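Local coordinates for protein LRIM1 (Anopheles gambiae, PDB 3O53) that pairs with the leucine-rich repeat protein APL1C in a heterodimeric complex that regulates complement-like immunity, this chain being its leucine-rich repeat domain, at residues Q120-I125 with R143-Y148; N129-M134 with L153-T158; D169-L174 with V188-L193. All blocks are in the same frame, centred on the assembly; numbering follows the deposited sequence.

How the contacts relate
The three contacts join successive coils of a leucine-rich repeat solenoid. From the N terminus, 120-125 leads into strand 123-126, and the loop at 129-134 comes after it; one coil later 143-148 and 153-158 take the same places around strand 146-150. Contact 1 closes the loop on the entering side and contact 2 on the leaving side, so the two cross along the chain, with centres about 19 Å apart. Contact 3 follows in series and repeats the entering side for the next pair, 169-174 with 188-193. It touches contact 1 directly: Thr170 OG1 probably bonds Val146 O, and Glu172 N probably bonds Gln147 O. Contacts 2 and 3 do not touch.

Contact 1. Residues Q120-I125 with R143-Y148; sequences QGKKNI and RSRVQY
Ser144 meets Lys123 where two neighbouring coils of the leucine-rich repeat solenoid come together as short parallel strands, 123-126 and 146-150. Bends at chi3 (-87°) and chi4 curl the Lys123 chain back along the sheet face it shares with Val146, and NZ comes within 3.0 Å of Ser144 O in a weak hydrogen bond; Gly141 O is a second weak acceptor. Arg145 follows in a left-handed backbone conformation. Its O accepts Lys123 N at 3.0 Å, while its side chain reaches toward the other segment, where NE lies 2.9 Å from Gln120 O and is weakly hydrogen-bonded to Gly121 O. Beyond this, the guanidinium NH2 rests against Lys122 CG at 3.7 Å, the two long chains crossing at about a right angle. Val146 sends CG2 to Ile125 CD1, 4.0 Å away, an apolar touch between buried residues. At Gln147 the register slips: Lys123 pairs with Val146, but Asn124 pairs with Tyr148, which defines a beta bulge. Gln147 N still bonds Lys123 O, at 2.8 Å and nearly straight (176°). Its amide lies beside that of Asn124 with planes only 6° apart; NE2 is held by Glu172 OE2 and, weakly, by a water that also accepts from Lys122 NZ. Past the bulge, Tyr148 O takes Ile125 N at 2.8 Å, and the tyrosine ring meets that of Tyr126. Finally, Asn124 OD1 sits 3.2 Å from Tyr148 CB, its amide plane steeply inclined to the ring.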
loop_
_atom_site.group_PDB
_atom_site.type_symbol
_atom_site.label_atom_id
_atom_site.label_comp_id
_atom_site.label_asym_id
_atom_site.label_seq_id
_atom_site.Cartn_x
_atom_site.Cartn_y
_atom_site.Cartn_z
ATOM N N GLN A 120 -11.113 -3.791 16.637
ATOM C CA GLN A 120 -11.872 -4.990 16.305
ATOM C C GLN A 120 -12.412 -4.944 14.878
ATOM O O GLN A 120 -12.740 -5.981 14.299
ATOM C CB GLN A 120 -13.036 -5.159 17.286
ATOM C CG GLN A 120 -12.658 -4.963 18.750
ATOM C CD GLN A 120 -11.992 -6.183 19.356
ATOM O OE1 GLN A 120 -12.206 -7.309 18.910
ATOM N NE2 GLN A 120 -11.185 -5.964 20.388
ATOM N N GLY A 121 -12.521 -3.744 14.318
ATOM C CA GLY A 121 -13.069 -3.583 12.984
ATOM C C GLY A 121 -11.987 -3.715 11.932
ATOM O O GLY A 121 -10.831 -3.950 12.261
ATOM N N LYS A 122 -12.370 -3.570 10.667
ATOM C CA LYS A 122 -11.421 -3.576 9.566
ATOM C C LYS A 122 -10.842 -2.178 9.349
ATOM O O LYS A 122 -11.454 -1.184 9.728
ATOM C CB LYS A 122 -12.106 -4.074 8.292
ATOM C CG LYS A 122 -12.428 -5.557 8.325
ATOM C CD LYS A 122 -13.223 -5.994 7.110
ATOM C CE LYS A 122 -13.411 -7.508 7.094
ATOM N NZ LYS A 122 -14.276 -7.974 5.968
ATOM N N LYS A 123 -9.668 -2.110 8.727
ATOM C CA LYS A 123 -8.987 -0.842 8.478
ATOM C C LYS A 123 -8.676 -0.659 6.994
ATOM O O LYS A 123 -8.268 -1.593 6.316
ATOM C CB LYS A 123 -7.667 -0.793 9.252
ATOM C CG LYS A 123 -7.814 -0.608 10.735
ATOM C CD LYS A 123 -6.455 -0.392 11.397
ATOM C CE LYS A 123 -5.793 -1.706 11.763
ATOM N NZ LYS A 123 -6.314 -2.274 13.044
ATOM N N ASN A 124 -8.858 0.557 6.498
ATOM C CA ASN A 124 -8.438 0.909 5.150
ATOM C C ASN A 124 -7.366 1.982 5.311
ATOM O O ASN A 124 -7.618 3.029 5.890
ATOM C CB ASN A 124 -9.622 1.419 4.332
ATOM C CG ASN A 124 -10.678 0.342 4.110
ATOM O OD1 ASN A 124 -10.393 -0.714 3.552
ATOM N ND2 ASN A 124 -11.890 0.599 4.564
ATOM N N ILE A 125 -6.166 1.702 4.821
ATOM C CA ILE A 125 -4.992 2.521 5.127
ATOM C C ILE A 125 -4.347 3.040 3.848
ATOM O O ILE A 125 -3.909 2.262 3.008
ATOM C CB ILE A 125 -3.950 1.708 5.909
ATOM C CG1 ILE A 125 -4.500 1.347 7.296
ATOM C CG2 ILE A 125 -2.620 2.494 6.022
ATOM C CD1 ILE A 125 -3.666 0.313 8.043
ATOM N N ARG A 143 -1.231 -3.496 11.278
ATOM C CA ARG A 143 -1.160 -4.615 10.343
ATOM C C ARG A 143 -2.211 -5.691 10.630
ATOM O O ARG A 143 -2.168 -6.773 10.045
ATOM C CB ARG A 143 0.269 -5.209 10.326
ATOM C CG ARG A 143 1.262 -4.283 9.620
ATOM C CD ARG A 143 2.687 -4.820 9.599
ATOM N NE ARG A 143 3.412 -4.486 10.824
ATOM C CZ ARG A 143 3.949 -5.378 11.657
ATOM N NH1 ARG A 143 3.850 -6.680 11.414
ATOM N NH2 ARG A 143 4.593 -4.966 12.740
ATOM N N SER A 144 -3.165 -5.379 11.508
ATOM C CA SER A 144 -4.242 -6.314 11.851
ATOM C C SER A 144 -5.570 -5.920 11.219
ATOM O O SER A 144 -6.015 -4.778 11.348
ATOM C CB SER A 144 -4.445 -6.391 13.371
ATOM O OG SER A 144 -3.233 -6.672 14.048
ATOM N N ARG A 145 -6.212 -6.891 10.568
ATOM C CA ARG A 145 -7.556 -6.717 10.027
ATOM C C ARG A 145 -7.603 -5.585 9.009
ATOM O O ARG A 145 -8.623 -4.915 8.832
ATOM C CB ARG A 145 -8.568 -6.496 11.161
ATOM C CG ARG A 145 -8.620 -7.668 12.143
ATOM C CD ARG A 145 -9.809 -7.590 13.090
ATOM N NE ARG A 145 -11.063 -7.390 12.368
ATOM C CZ ARG A 145 -11.694 -8.334 11.676
ATOM N NH1 ARG A 145 -11.193 -9.560 11.598
ATOM N NH2 ARG A 145 -12.828 -8.050 11.051
ATOM N N VAL A 146 -6.484 -5.393 8.326
ATOM C CA VAL A 146 -6.421 -4.466 7.215
ATOM C C VAL A 146 -7.170 -5.032 6.003
ATOM O O VAL A 146 -7.039 -6.199 5.650
ATOM C CB VAL A 146 -4.963 -4.183 6.822
ATOM C CG1 VAL A 146 -4.915 -3.173 5.695
ATOM C CG2 VAL A 146 -4.186 -3.675 8.032
ATOM N N GLN A 147 -7.956 -4.183 5.367
ATOM C CA GLN A 147 -8.719 -4.584 4.201
ATOM C C GLN A 147 -8.058 -4.013 2.948
ATOM O O GLN A 147 -7.890 -4.699 1.955
ATOM C CB GLN A 147 -10.156 -4.073 4.332
ATOM C CG GLN A 147 -11.056 -4.441 3.161
ATOM C CD GLN A 147 -12.531 -4.257 3.478
ATOM O OE1 GLN A 147 -12.939 -3.229 4.004
ATOM N NE2 GLN A 147 -13.334 -5.257 3.155
ATOM N N TYR A 148 -7.681 -2.744 3.014
ATOM C CA TYR A 148 -7.061 -2.065 1.892
ATOM C C TYR A 148 -5.762 -1.426 2.387
ATOM O O TYR A 148 -5.768 -0.698 3.369
ATOM C CB TYR A 148 -8.019 -1.000 1.359
ATOM C CG TYR A 148 -7.494 -0.220 0.186
ATOM C CD1 TYR A 148 -7.890 -0.523 -1.113
ATOM C CD2 TYR A 148 -6.611 0.831 0.374
ATOM C CE1 TYR A 148 -7.411 0.200 -2.191
ATOM C CE2 TYR A 148 -6.127 1.557 -0.693
ATOM C CZ TYR A 148 -6.527 1.240 -1.969
ATOM O OH TYR A 148 -6.031 1.972 -3.019
HETATM O O HOH W 1 -12.242 -7.934 3.852
#

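Contact 2. Residues N129-M134 with L153-T158; sequences NNKITM and LNEIDT
Glu155 N donates to Ile132 O at 2.9 Å, joining two coils of the leucine-rich repeat where the chain leaves the strands and runs as loop. Next to this bond Ile132 and Ile156 lie side by side, with CG2 of Ile132 3.9 Å from CG1 of Ile156. On the outer side, Lys131, bent at chi2 (-67°) and chi3, swings NZ to 3.2 Å from Glu155 OE2, a salt bridge whose hydrogen bond is weak. A water donates to Thr133 O (2.6 Å) and accepts from Thr158 N (3.0 Å), spanning the far end. Between these, Asn154 turns OD1 toward Ile132 N, 3.1 Å away, although the exact place of OD1 is less sure because it lies too close to Asn130.

What holds the Asn154 amide is its other end: ND2 donates to Leu127 O and Leu151 O. Asn130, the matching residue one coil earlier, gives ND2 to Ala106 O and Leu127 O. Both fit the consensus asparagine of the repeat. Buried amides thus probably satisfy backbone groups left without strand partners, while the charged pair stays at the periphery.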
loop_
_atom_site.group_PDB
_atom_site.type_symbol
_atom_site.label_atom_id
_atom_site.label_comp_id
_atom_site.label_asym_id
_atom_site.label_seq_id
_atom_site.Cartn_x
_atom_site.Cartn_y
_atom_site.Cartn_z
ATOM N N ASN A 129 3.204 7.621 -1.019
ATOM C CA ASN A 129 4.109 8.764 -1.080
ATOM C C ASN A 129 4.523 9.249 0.301
ATOM O O ASN A 129 4.218 10.373 0.693
ATOM C CB ASN A 129 3.471 9.921 -1.859
ATOM C CG ASN A 129 4.498 10.953 -2.289
ATOM O OD1 ASN A 129 5.687 10.652 -2.359
ATOM N ND2 ASN A 129 4.048 12.167 -2.582
ATOM N N ASN A 130 5.202 8.378 1.034
ATOM C CA ASN A 130 5.705 8.695 2.348
ATOM C C ASN A 130 7.153 8.189 2.446
ATOM O O ASN A 130 7.806 8.016 1.423
ATOM C CB ASN A 130 4.795 8.081 3.411
ATOM C CG ASN A 130 3.594 8.958 3.716
ATOM O OD1 ASN A 130 3.739 10.047 4.259
ATOM N ND2 ASN A 130 2.400 8.489 3.354
ATOM N N LYS A 131 7.647 7.957 3.658
ATOM C CA LYS A 131 9.029 7.516 3.849
ATOM C C LYS A 131 9.104 6.162 4.551
ATOM O O LYS A 131 10.007 5.912 5.335
ATOM C CB LYS A 131 9.809 8.549 4.670
ATOM C CG LYS A 131 9.652 9.978 4.183
ATOM C CD LYS A 131 10.274 10.184 2.818
ATOM C CE LYS A 131 11.748 10.530 2.913
ATOM N NZ LYS A 131 12.299 10.942 1.590
ATOM N N ILE A 132 8.148 5.292 4.266
ATOM C CA ILE A 132 8.122 3.976 4.873
ATOM C C ILE A 132 9.203 3.113 4.216
ATOM O O ILE A 132 9.285 3.031 2.993
ATOM C CB ILE A 132 6.707 3.350 4.723
ATOM C CG1 ILE A 132 5.724 4.130 5.608
ATOM C CG2 ILE A 132 6.705 1.861 5.111
ATOM C CD1 ILE A 132 4.269 3.866 5.294
ATOM N N THR A 133 10.046 2.481 5.026
ATOM C CA THR A 133 11.106 1.637 4.478
ATOM C C THR A 133 10.922 0.151 4.799
ATOM O O THR A 133 11.632 -0.683 4.265
ATOM C CB THR A 133 12.474 2.096 5.000
ATOM O OG1 THR A 133 12.547 1.863 6.409
ATOM C CG2 THR A 133 12.669 3.583 4.734
ATOM N N MET A 134 9.972 -0.184 5.666
ATOM C CA MET A 134 9.702 -1.580 5.980
ATOM C C MET A 134 8.284 -1.725 6.536
ATOM O O MET A 134 7.733 -0.781 7.111
ATOM C CB MET A 134 10.751 -2.132 6.977
ATOM C CG MET A 134 10.812 -1.452 8.340
ATOM S SD MET A 134 11.990 -2.236 9.504
ATOM C CE MET A 134 13.453 -2.361 8.514
ATOM N N LEU A 153 4.816 4.215 -3.824
ATOM C CA LEU A 153 5.717 5.369 -3.765
ATOM C C LEU A 153 6.342 5.529 -2.389
ATOM O O LEU A 153 6.502 6.636 -1.893
ATOM C CB LEU A 153 4.998 6.674 -4.151
ATOM C CG LEU A 153 4.536 6.791 -5.612
ATOM C CD1 LEU A 153 3.744 8.080 -5.829
ATOM C CD2 LEU A 153 5.729 6.733 -6.569
ATOM N N ASN A 154 6.690 4.425 -1.758
ATOM C CA ASN A 154 7.483 4.518 -0.545
ATOM C C ASN A 154 8.883 3.981 -0.820
ATOM O O ASN A 154 9.311 3.918 -1.967
ATOM C CB ASN A 154 6.771 3.824 0.626
ATOM C CG ASN A 154 5.732 4.727 1.274
ATOM O OD1 ASN A 154 6.066 5.612 2.060
ATOM N ND2 ASN A 154 4.469 4.515 0.939
ATOM N N GLU A 155 9.620 3.633 0.224
ATOM C CA GLU A 155 11.001 3.215 0.048
ATOM C C GLU A 155 11.239 1.815 0.601
ATOM O O GLU A 155 12.315 1.512 1.121
ATOM C CB GLU A 155 11.921 4.216 0.736
ATOM C CG GLU A 155 11.902 5.585 0.080
ATOM C CD GLU A 155 12.575 6.645 0.923
ATOM O OE1 GLU A 155 13.279 6.279 1.888
ATOM O OE2 GLU A 155 12.398 7.843 0.622
ATOM N N ILE A 156 10.235 0.960 0.488
ATOM C CA ILE A 156 10.341 -0.387 1.033
ATOM C C ILE A 156 11.354 -1.252 0.246
ATOM O O ILE A 156 11.378 -1.255 -0.975
ATOM C CB ILE A 156 8.941 -1.044 1.108
ATOM C CG1 ILE A 156 8.064 -0.225 2.071
ATOM C CG2 ILE A 156 9.039 -2.504 1.579
ATOM C CD1 ILE A 156 6.577 -0.487 1.907
ATOM N N ASP A 157 12.202 -1.970 0.973
ATOM C CA ASP A 157 13.302 -2.711 0.368
ATOM C C ASP A 157 12.990 -4.197 0.272
ATOM O O ASP A 157 13.478 -4.890 -0.622
ATOM C CB ASP A 157 14.576 -2.506 1.205
ATOM C CG ASP A 157 15.835 -2.740 0.410
ATOM O OD1 ASP A 157 15.971 -2.142 -0.677
ATOM O OD2 ASP A 157 16.689 -3.521 0.868
ATOM N N THR A 158 12.182 -4.698 1.200
ATOM C CA THR A 158 11.799 -6.103 1.167
ATOM C C THR A 158 10.415 -6.293 1.766
ATOM O O THR A 158 9.913 -5.437 2.499
ATOM C CB THR A 158 12.811 -7.006 1.937
ATOM O OG1 THR A 158 12.664 -6.809 3.342
ATOM C CG2 THR A 158 14.245 -6.695 1.548
HETATM O O HOH W 2 12.262 -3.185 3.802
#

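Contact 3. Residues D169-L174 with V188-L193; sequences DTLEHL and VVFAKL
At the edge of the leucine-rich repeat solenoid's hydrophobic core, Leu171 and Leu193 meet where two successive coils lead into strands 173-175 and 195-197. The two leucines fit equivalent consensus positions, and they run alongside each other in the same direction, with Leu171 CG 4.1 Å from Leu193 CD1. Both place CG anti to the backbone N (chi1 -167° and -171°), which carries the branched ends inward. One methyl of Leu171, CD2, meets the ring of Phe190 at CE1, 4.0 Å away and oblique to its plane; Val188 CG1 covers one face, 3.7 Å above the ring centre.

Phe190 also opens a type I beta turn to Leu193, closed by the bond from Leu193 N to Phe190 O. The turn brings backbone polar groups up to the other segment without a direct bond between the two. Instead one water bridges them: it donates to Leu171 O at 2.6 Å and accepts from Lys192 N at 2.8 Å. Weaker links are made by carbon donors, such as Glu172 CA, whose hydrogen approaches Lys192 O at an angle of 157°.

At the outer, polar margin Lys192, stretched out from CG onward, runs past Asp169, its methylene CD 3.3 Å from Asp169 O. A second water accepts weakly from Lys192 NZ and donates to that same carbonyl. Deeper in, the side chain of Leu193 reaches the backbone just before strand 173-175: CD1 lies 3.6 Å from Glu172 O.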
loop_
_atom_site.group_PDB
_atom_site.type_symbol
_atom_site.label_atom_id
_atom_site.label_comp_id
_atom_site.label_asym_id
_atom_site.label_seq_id
_atom_site.Cartn_x
_atom_site.Cartn_y
_atom_site.Cartn_z
ATOM N N ASP A 169 -7.221 -12.825 6.766
ATOM C CA ASP A 169 -8.622 -13.080 6.446
ATOM C C ASP A 169 -9.370 -11.843 5.962
ATOM O O ASP A 169 -10.516 -11.946 5.521
ATOM C CB ASP A 169 -9.337 -13.658 7.669
ATOM C CG ASP A 169 -8.805 -15.020 8.061
ATOM O OD1 ASP A 169 -8.198 -15.691 7.199
ATOM O OD2 ASP A 169 -8.993 -15.420 9.230
ATOM N N THR A 170 -8.724 -10.683 6.029
ATOM C CA THR A 170 -9.381 -9.422 5.701
ATOM C C THR A 170 -8.797 -8.700 4.487
ATOM O O THR A 170 -9.489 -7.922 3.830
ATOM C CB THR A 170 -9.305 -8.446 6.892
ATOM O OG1 THR A 170 -7.932 -8.225 7.239
ATOM C CG2 THR A 170 -10.049 -9.010 8.096
ATOM N N LEU A 171 -7.523 -8.932 4.193
ATOM C CA LEU A 171 -6.834 -8.121 3.193
ATOM C C LEU A 171 -7.394 -8.403 1.801
ATOM O O LEU A 171 -7.441 -9.545 1.358
ATOM C CB LEU A 171 -5.322 -8.379 3.226
ATOM C CG LEU A 171 -4.456 -7.374 2.456
ATOM C CD1 LEU A 171 -4.574 -5.980 3.055
ATOM C CD2 LEU A 171 -2.991 -7.805 2.412
ATOM N N GLU A 172 -7.815 -7.343 1.122
ATOM C CA GLU A 172 -8.379 -7.443 -0.218
ATOM C C GLU A 172 -7.491 -6.782 -1.264
ATOM O O GLU A 172 -7.409 -7.244 -2.389
ATOM C CB GLU A 172 -9.774 -6.813 -0.243
ATOM C CG GLU A 172 -10.767 -7.564 0.641
ATOM C CD GLU A 172 -12.164 -6.970 0.632
ATOM O OE1 GLU A 172 -12.372 -5.912 -0.000
ATOM O OE2 GLU A 172 -13.055 -7.570 1.268
ATOM N N HIS A 173 -6.822 -5.697 -0.893
ATOM C CA HIS A 173 -5.982 -4.975 -1.835
ATOM C C HIS A 173 -4.656 -4.601 -1.183
ATOM O O HIS A 173 -4.630 -3.991 -0.113
ATOM C CB HIS A 173 -6.685 -3.703 -2.322
ATOM C CG HIS A 173 -8.011 -3.955 -2.977
ATOM N ND1 HIS A 173 -8.129 -4.395 -4.279
ATOM C CD2 HIS A 173 -9.276 -3.821 -2.512
ATOM C CE1 HIS A 173 -9.408 -4.521 -4.587
ATOM N NE2 HIS A 173 -10.125 -4.179 -3.532
ATOM N N LEU A 174 -3.559 -4.955 -1.842
ATOM C CA LEU A 174 -2.219 -4.606 -1.370
ATOM C C LEU A 174 -1.470 -3.929 -2.518
ATOM O O LEU A 174 -1.179 -4.573 -3.513
ATOM C CB LEU A 174 -1.478 -5.874 -0.915
ATOM C CG LEU A 174 -0.047 -5.720 -0.376
ATOM C CD1 LEU A 174 0.013 -4.676 0.708
ATOM C CD2 LEU A 174 0.490 -7.063 0.139
ATOM N N VAL A 188 1.504 -16.964 3.311
ATOM C CA VAL A 188 0.267 -16.669 4.007
ATOM C C VAL A 188 -0.897 -16.933 3.069
ATOM O O VAL A 188 -0.847 -16.598 1.887
ATOM C CB VAL A 188 0.236 -15.208 4.497
ATOM C CG1 VAL A 188 -1.075 -14.906 5.213
ATOM C CG2 VAL A 188 1.428 -14.942 5.410
ATOM N N VAL A 189 -1.941 -17.560 3.588
ATOM C CA VAL A 189 -3.157 -17.722 2.822
ATOM C C VAL A 189 -4.017 -16.476 3.009
ATOM O O VAL A 189 -4.695 -16.322 4.024
ATOM C CB VAL A 189 -3.928 -18.987 3.239
ATOM C CG1 VAL A 189 -5.212 -19.121 2.423
ATOM C CG2 VAL A 189 -3.046 -20.226 3.064
ATOM N N PHE A 190 -3.961 -15.576 2.031
ATOM C CA PHE A 190 -4.802 -14.381 2.028
ATOM C C PHE A 190 -6.134 -14.736 1.381
ATOM O O PHE A 190 -6.311 -14.589 0.170
ATOM C CB PHE A 190 -4.119 -13.234 1.273
ATOM C CG PHE A 190 -2.899 -12.689 1.972
ATOM C CD1 PHE A 190 -3.026 -11.916 3.119
ATOM C CD2 PHE A 190 -1.630 -12.956 1.490
ATOM C CE1 PHE A 190 -1.899 -11.416 3.774
ATOM C CE2 PHE A 190 -0.508 -12.459 2.137
ATOM C CZ PHE A 190 -0.647 -11.688 3.281
ATOM N N ALA A 191 -7.065 -15.211 2.200
ATOM C CA ALA A 191 -8.316 -15.768 1.702
ATOM C C ALA A 191 -9.100 -14.786 0.832
ATOM O O ALA A 191 -9.812 -15.193 -0.084
ATOM C CB ALA A 191 -9.172 -16.234 2.868
ATOM N N LYS A 192 -8.960 -13.496 1.115
ATOM C CA LYS A 192 -9.765 -12.477 0.454
ATOM C C LYS A 192 -8.994 -11.582 -0.519
ATOM O O LYS A 192 -9.568 -10.666 -1.096
ATOM C CB LYS A 192 -10.440 -11.586 1.501
ATOM C CG LYS A 192 -11.472 -12.301 2.349
ATOM C CD LYS A 192 -12.437 -11.314 2.974
ATOM C CE LYS A 192 -13.619 -12.021 3.613
ATOM N NZ LYS A 192 -14.716 -11.068 3.931
ATOM N N LEU A 193 -7.705 -11.826 -0.702
ATOM C CA LEU A 193 -6.891 -10.916 -1.503
ATOM C C LEU A 193 -7.406 -10.879 -2.940
ATOM O O LEU A 193 -7.462 -11.903 -3.609
ATOM C CB LEU A 193 -5.426 -11.349 -1.479
ATOM C CG LEU A 193 -4.433 -10.359 -2.100
ATOM C CD1 LEU A 193 -4.464 -9.048 -1.330
ATOM C CD2 LEU A 193 -3.017 -10.948 -2.129
HETATM O O HOH W 3 -13.059 -10.734 6.762
HETATM O O HOH W 4 -7.023 -11.919 2.378
#